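Local coordinates for protein PmoD (Methylocystis sp. ATCC 49242, PDB 6CPD) that binds copper(I) between two subunits through its soluble cupredoxin-like domain and probably takes part in periplasmic copper handling in a methane-oxidizing bacterium, at residues N4-M9 / I15-F20; M41-E46 / A121-M126. All coordinates share one frame; numbering follows the deposited sequence.

Contact 1 (4-9 with 15-20) pairs strands within one sheet of the sandwich; contact 2 (41-46 with 121-126) spans its interior. Their centres lie about 5 Å apart, and strands 13-20 and 37-45 are neighbours in one sheet: Asp-44 N sits 2.8 Å from His-16 O, a probable hydrogen bond, and Ala-42 N stands equally far from Thr-18 O. Val-8 CG2 also packs on Ala-121 CB at 3.5 Å, so the hairpin touches the opposing strand. Copper is bound directly in contact 1, whereas in contact 2 the nearest side-chain atom of Phe-123, its CB, stays about 10 Å away from the metal. Both contacts touch the second subunit.

Contact 1: N4-M9 / I15-F20; sequences NMCMVM and IHITVF. With CU1 (copper (I) ion), chain D.
Cys-6 O takes a hydrogen bond from Ile-17 N at 2.9 Å, the donor 37° above the carbonyl plane, and has the ring carbon CD2 of His-16 close by at 3.0 Å. The ring gets there because His-16 CG stands anti to the backbone N of that residue (chi1 -178°), which lays the imidazole obliquely beside the Cys-6 carbonyl, with Asn-4 CA nearby. NE2, at the other end of the ring, pairs with Asp-31 of the second subunit. Replacing His-16 by an alanine would probably leave that aspartate without this partner and open a gap beside the Cys-6 carbonyl. Farther along, Val-8 and Ile-15 form an antiparallel hydrogen-bonded pair: Val-8 N reaches Ile-15 O at 3.0 Å, and Ile-15 N returns to Val-8 O at 2.9 Å. Their side chains run side by side, Val-8 CG1 lying 3.5 Å from Ile-15 CB, and Ile-17 CD1 comes up beside Val-8 CB. Cys-6 SG lies beside Ile-17, 3.1 Å from its O and also against its CB, and is disulfide-bonded to Cys-30. Met-7 leads its sulfur away from this pairing: SD lies 2.3 Å from the copper(I) ion, and Met-9 SD binds it at the same length. Met-7 and Met-9 of the second subunit complete the site, so this beta hairpin supplies half of an all-methionine, four-sulfur copper(I) site at a dimer interface.

Contact 2: M41-E46 / A121-M126; sequences MAFDIE and AQFKFM
Apolar packing comes first here: Met-41 and Phe-123 reach for each other from opposite directions, and the methyl CE of Met-41 ends 3.4 Å from Phe-123 CE1, with CZ of that ring almost as near. The bend of the methionine chain at its last torsion (chi3 35°) brings the methyl to this end of the ring. The aromatic part is Phe-43 against Phe-123. These side chains cross at roughly a right angle, and Phe-123 presents CE2 to the edge of the Phe-43 ring, in its plane; CZ meets CZ at 3.9 Å. With centroids 5.9 Å apart and planes at 60°, the pair is oblique. Phe-43 is also stacked on Phe-93 of the neighbouring strand 92-99. Sulfur supplies the third kind of contact, a Met-aromatic one: Met-41 SD stands 5.1 Å from the centroid of the Phe-125 ring, 30° off its normal. No hydrogen bond joins the two segments, and their backbones stay well separated, Phe-43 CA lying 12.0 Å from Phe-123 CA, so side chains alone bridge the gap. Ile-17 touches both Phe-43 and Phe-123, Ile-59 reaches Met-41 and Phe-125, and Met-5 of the second subunit packs on Phe-123 and Phe-125. Strand 37-45 belongs to one sheet and strand 118-127 to the other, and their inward-facing rings and methionine form part of the hydrophobic core of a cupredoxin-like beta sandwich.

Contact 1: N4-M9 / I15-F20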
loop_
_atom_site.group_PDB
_atom_site.type_symbol
_atom_site.label_atom_id
_atom_site.label_comp_id
_atom_site.label_asym_id
_atom_site.label_seq_id
_atom_site.Cartn_x
_atom_site.Cartn_y
_atom_site.Cartn_z
ATOM N N ASN B 4 6.577 -1.339 -2.309
ATOM C CA ASN B 4 6.498 -0.790 -0.958
ATOM C C ASN B 4 5.227 -0.017 -0.640
ATOM O O ASN B 4 5.227 0.780 0.301
ATOM C CB ASN B 4 7.717 0.100 -0.688
ATOM C CG ASN B 4 7.657 1.411 -1.440
ATOM O OD1 ASN B 4 6.836 1.588 -2.360
ATOM N ND2 ASN B 4 8.532 2.338 -1.071
ATOM N N MET B 5 4.163 -0.189 -1.425
ATOM C CA MET B 5 3.046 0.764 -1.334
ATOM C C MET B 5 1.861 0.277 -0.516
ATOM O O MET B 5 1.160 1.078 0.093
ATOM C CB MET B 5 2.564 1.099 -2.750
ATOM C CG MET B 5 3.612 1.799 -3.594
ATOM S SD MET B 5 3.169 1.747 -5.349
ATOM C CE MET B 5 1.654 2.694 -5.247
ATOM N N CYS B 6 1.662 -1.034 -0.460
ATOM C CA CYS B 6 0.505 -1.600 0.222
ATOM C C CYS B 6 0.893 -1.976 1.640
ATOM O O CYS B 6 1.710 -2.860 1.816
ATOM C CB CYS B 6 -0.013 -2.835 -0.536
ATOM S SG CYS B 6 -1.467 -3.617 0.244
ATOM N N MET B 7 0.310 -1.333 2.658
ATOM C CA MET B 7 0.873 -1.512 4.000
ATOM C C MET B 7 -0.104 -1.339 5.139
ATOM O O MET B 7 -1.130 -0.701 4.989
ATOM C CB MET B 7 2.008 -0.501 4.226
ATOM C CG MET B 7 1.496 0.955 4.264
ATOM S SD MET B 7 2.754 2.251 4.350
ATOM C CE MET B 7 3.411 2.167 2.663
ATOM N N VAL B 8 0.261 -1.890 6.294
ATOM C CA VAL B 8 -0.348 -1.507 7.564
ATOM C C VAL B 8 0.772 -0.839 8.385
ATOM O O VAL B 8 1.929 -1.196 8.234
ATOM C CB VAL B 8 -0.966 -2.717 8.283
ATOM C CG1 VAL B 8 0.093 -3.735 8.630
ATOM C CG2 VAL B 8 -1.714 -2.273 9.505
ATOM N N MET B 9 0.450 0.196 9.163
ATOM C CA MET B 9 1.490 1.021 9.764
ATOM C C MET B 9 1.549 1.061 11.289
ATOM O O MET B 9 0.517 1.185 11.943
ATOM C CB MET B 9 1.331 2.451 9.246
ATOM C CG MET B 9 1.292 2.512 7.720
ATOM S SD MET B 9 1.196 4.198 7.186
ATOM C CE MET B 9 -0.518 4.576 7.564
ATOM N N ILE B 15 4.263 -2.884 7.772
ATOM C CA ILE B 15 4.189 -4.273 7.347
ATOM C C ILE B 15 3.610 -4.262 5.938
ATOM O O ILE B 15 2.528 -3.754 5.717
ATOM C CB ILE B 15 3.330 -5.108 8.289
ATOM C CG1 ILE B 15 3.924 -5.058 9.705
ATOM C CG2 ILE B 15 3.217 -6.569 7.787
ATOM C CD1 ILE B 15 3.062 -5.779 10.735
ATOM N N HIS B 16 4.369 -4.757 4.974
ATOM C CA HIS B 16 3.893 -4.748 3.603
ATOM C C HIS B 16 2.950 -5.922 3.409
ATOM O O HIS B 16 3.178 -7.019 3.931
ATOM C CB HIS B 16 5.062 -4.833 2.617
ATOM C CG HIS B 16 4.647 -4.774 1.184
ATOM N ND1 HIS B 16 4.594 -5.891 0.377
ATOM C CD2 HIS B 16 4.252 -3.732 0.411
ATOM C CE1 HIS B 16 4.194 -5.540 -0.833
ATOM N NE2 HIS B 16 3.984 -4.235 -0.839
ATOM N N ILE B 17 1.910 -5.687 2.634
ATOM C CA ILE B 17 0.864 -6.689 2.394
ATOM C C ILE B 17 0.662 -6.911 0.895
ATOM O O ILE B 17 0.611 -5.944 0.124
ATOM C CB ILE B 17 -0.474 -6.229 3.019
ATOM C CG1 ILE B 17 -0.326 -6.113 4.542
ATOM C CG2 ILE B 17 -1.610 -7.195 2.648
ATOM C CD1 ILE B 17 -1.528 -5.440 5.216
ATOM N N THR B 18 0.539 -8.176 0.495
ATOM C CA THR B 18 0.180 -8.537 -0.869
ATOM C C THR B 18 -1.024 -9.491 -0.813
ATOM O O THR B 18 -1.094 -10.362 0.055
ATOM C CB THR B 18 1.345 -9.234 -1.624
ATOM O OG1 THR B 18 2.542 -8.443 -1.546
ATOM C CG2 THR B 18 0.980 -9.442 -3.085
ATOM N N VAL B 19 -1.972 -9.307 -1.716
ATOM C CA VAL B 19 -3.144 -10.166 -1.762
ATOM C C VAL B 19 -3.260 -10.803 -3.126
ATOM O O VAL B 19 -3.170 -10.101 -4.135
ATOM C CB VAL B 19 -4.436 -9.368 -1.478
ATOM C CG1 VAL B 19 -5.626 -10.301 -1.433
ATOM C CG2 VAL B 19 -4.311 -8.585 -0.163
ATOM N N PHE B 20 -3.424 -12.123 -3.193
ATOM C CA PHE B 20 -3.781 -12.693 -4.485
ATOM C C PHE B 20 -4.914 -13.708 -4.359
ATOM O O PHE B 20 -5.224 -14.186 -3.268
ATOM C CB PHE B 20 -2.572 -13.264 -5.240
ATOM C CG PHE B 20 -1.889 -14.416 -4.589
ATOM C CD1 PHE B 20 -0.979 -14.206 -3.563
ATOM C CD2 PHE B 20 -2.055 -15.709 -5.095
ATOM C CE1 PHE B 20 -0.298 -15.280 -2.993
ATOM C CE2 PHE B 20 -1.380 -16.793 -4.533
ATOM C CZ PHE B 20 -0.497 -16.576 -3.481
HETATM CU CU CU1 D . 1.683 4.189 4.958
#

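Contact 2: M41-E46 / A121-M126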
loop_
_atom_site.group_PDB
_atom_site.type_symbol
_atom_site.label_atom_id
_atom_site.label_comp_id
_atom_site.label_asym_id
_atom_site.label_seq_id
_atom_site.Cartn_x
_atom_site.Cartn_y
_atom_site.Cartn_z
ATOM N N MET B 41 -3.327 -13.791 1.772
ATOM C CA MET B 41 -2.700 -12.533 2.169
ATOM C C MET B 41 -1.314 -12.769 2.740
ATOM O O MET B 41 -1.166 -13.484 3.736
ATOM C CB MET B 41 -3.571 -11.807 3.189
ATOM C CG MET B 41 -5.010 -11.616 2.704
ATOM S SD MET B 41 -5.970 -10.586 3.829
ATOM C CE MET B 41 -4.681 -9.466 4.359
ATOM N N ALA B 42 -0.309 -12.159 2.110
ATOM C CA ALA B 42 1.076 -12.307 2.535
ATOM C C ALA B 42 1.585 -11.038 3.217
ATOM O O ALA B 42 1.418 -9.934 2.688
ATOM C CB ALA B 42 1.957 -12.658 1.342
ATOM N N PHE B 43 2.216 -11.218 4.377
ATOM C CA PHE B 43 2.702 -10.124 5.222
ATOM C C PHE B 43 4.228 -10.150 5.254
ATOM O O PHE B 43 4.834 -11.211 5.408
ATOM C CB PHE B 43 2.137 -10.242 6.642
ATOM C CG PHE B 43 0.642 -10.104 6.711
ATOM C CD1 PHE B 43 -0.176 -11.177 6.404
ATOM C CD2 PHE B 43 0.059 -8.904 7.072
ATOM C CE1 PHE B 43 -1.553 -11.047 6.450
ATOM C CE2 PHE B 43 -1.311 -8.768 7.122
ATOM C CZ PHE B 43 -2.120 -9.847 6.816
ATOM N N ASP B 44 4.838 -8.979 5.094
ATOM C CA ASP B 44 6.292 -8.841 5.110
ATOM C C ASP B 44 6.626 -7.712 6.099
ATOM O O ASP B 44 6.434 -6.533 5.807
ATOM C CB ASP B 44 6.822 -8.500 3.710
ATOM C CG ASP B 44 8.350 -8.323 3.664
ATOM O OD1 ASP B 44 9.017 -8.251 4.721
ATOM O OD2 ASP B 44 8.880 -8.181 2.539
ATOM N N ILE B 45 7.158 -8.072 7.251
ATOM C CA ILE B 45 7.459 -7.100 8.285
ATOM C C ILE B 45 8.747 -6.341 7.976
ATOM O O ILE B 45 9.809 -6.956 7.874
ATOM C CB ILE B 45 7.584 -7.801 9.644
ATOM C CG1 ILE B 45 6.271 -8.536 9.971
ATOM C CG2 ILE B 45 7.946 -6.803 10.704
ATOM C CD1 ILE B 45 6.401 -9.534 11.118
ATOM N N GLU B 46 8.669 -5.017 7.799
ATOM C CA GLU B 46 9.840 -4.261 7.361
ATOM C C GLU B 46 10.931 -4.124 8.426
ATOM O O GLU B 46 12.110 -4.154 8.098
ATOM C CB GLU B 46 9.442 -2.853 6.882
ATOM C CG GLU B 46 8.725 -2.835 5.531
ATOM C CD GLU B 46 8.507 -1.423 4.982
ATOM O OE1 GLU B 46 8.696 -0.435 5.731
ATOM O OE2 GLU B 46 8.171 -1.305 3.788
ATOM N N ALA B 121 -3.116 -1.863 14.777
ATOM C CA ALA B 121 -3.238 -1.102 13.538
ATOM C C ALA B 121 -4.309 -1.754 12.694
ATOM O O ALA B 121 -4.524 -2.965 12.793
ATOM C CB ALA B 121 -1.914 -1.057 12.806
ATOM N N GLN B 122 -4.991 -0.954 11.875
ATOM C CA GLN B 122 -6.101 -1.439 11.062
ATOM C C GLN B 122 -5.745 -1.320 9.603
ATOM O O GLN B 122 -5.169 -0.308 9.189
ATOM C CB GLN B 122 -7.393 -0.640 11.346
ATOM C CG GLN B 122 -7.751 -0.512 12.821
ATOM C CD GLN B 122 -9.004 0.332 13.072
ATOM O OE1 GLN B 122 -9.704 0.727 12.138
ATOM N NE2 GLN B 122 -9.293 0.594 14.343
ATOM N N PHE B 123 -5.986 -2.373 8.832
ATOM C CA PHE B 123 -6.016 -2.164 7.397
ATOM C C PHE B 123 -7.410 -2.489 6.901
ATOM O O PHE B 123 -7.949 -3.586 7.132
ATOM C CB PHE B 123 -4.936 -2.947 6.668
ATOM C CG PHE B 123 -4.985 -4.424 6.847
ATOM C CD1 PHE B 123 -5.592 -5.227 5.894
ATOM C CD2 PHE B 123 -4.304 -5.029 7.900
ATOM C CE1 PHE B 123 -5.598 -6.615 6.033
ATOM C CE2 PHE B 123 -4.288 -6.421 8.039
ATOM C CZ PHE B 123 -4.938 -7.213 7.102
ATOM N N LYS B 124 -7.988 -1.510 6.220
ATOM C CA LYS B 124 -9.368 -1.613 5.782
ATOM C C LYS B 124 -9.351 -2.035 4.337
ATOM O O LYS B 124 -8.545 -1.537 3.554
ATOM C CB LYS B 124 -10.083 -0.279 5.960
ATOM C CG LYS B 124 -10.114 0.187 7.398
ATOM C CD LYS B 124 -11.096 1.317 7.589
ATOM C CE LYS B 124 -11.221 1.690 9.041
ATOM N NZ LYS B 124 -12.337 2.656 9.215
ATOM N N PHE B 125 -10.209 -2.983 3.976
ATOM C CA PHE B 125 -10.242 -3.409 2.588
ATOM C C PHE B 125 -11.633 -3.869 2.217
ATOM O O PHE B 125 -12.498 -4.053 3.072
ATOM C CB PHE B 125 -9.216 -4.529 2.312
ATOM C CG PHE B 125 -9.447 -5.805 3.091
ATOM C CD1 PHE B 125 -9.000 -5.928 4.397
ATOM C CD2 PHE B 125 -10.080 -6.901 2.498
ATOM C CE1 PHE B 125 -9.204 -7.107 5.110
ATOM C CE2 PHE B 125 -10.277 -8.089 3.200
ATOM C CZ PHE B 125 -9.832 -8.195 4.498
ATOM N N MET B 126 -11.859 -4.064 0.935
ATOM C CA MET B 126 -13.145 -4.610 0.580
ATOM C C MET B 126 -13.023 -5.753 -0.400
ATOM O O MET B 126 -12.063 -5.844 -1.175
ATOM C CB MET B 126 -14.035 -3.526 0.036
ATOM C CG MET B 126 -13.659 -2.984 -1.297
ATOM S SD MET B 126 -15.072 -1.984 -1.780
ATOM C CE MET B 126 -16.370 -3.182 -1.484
#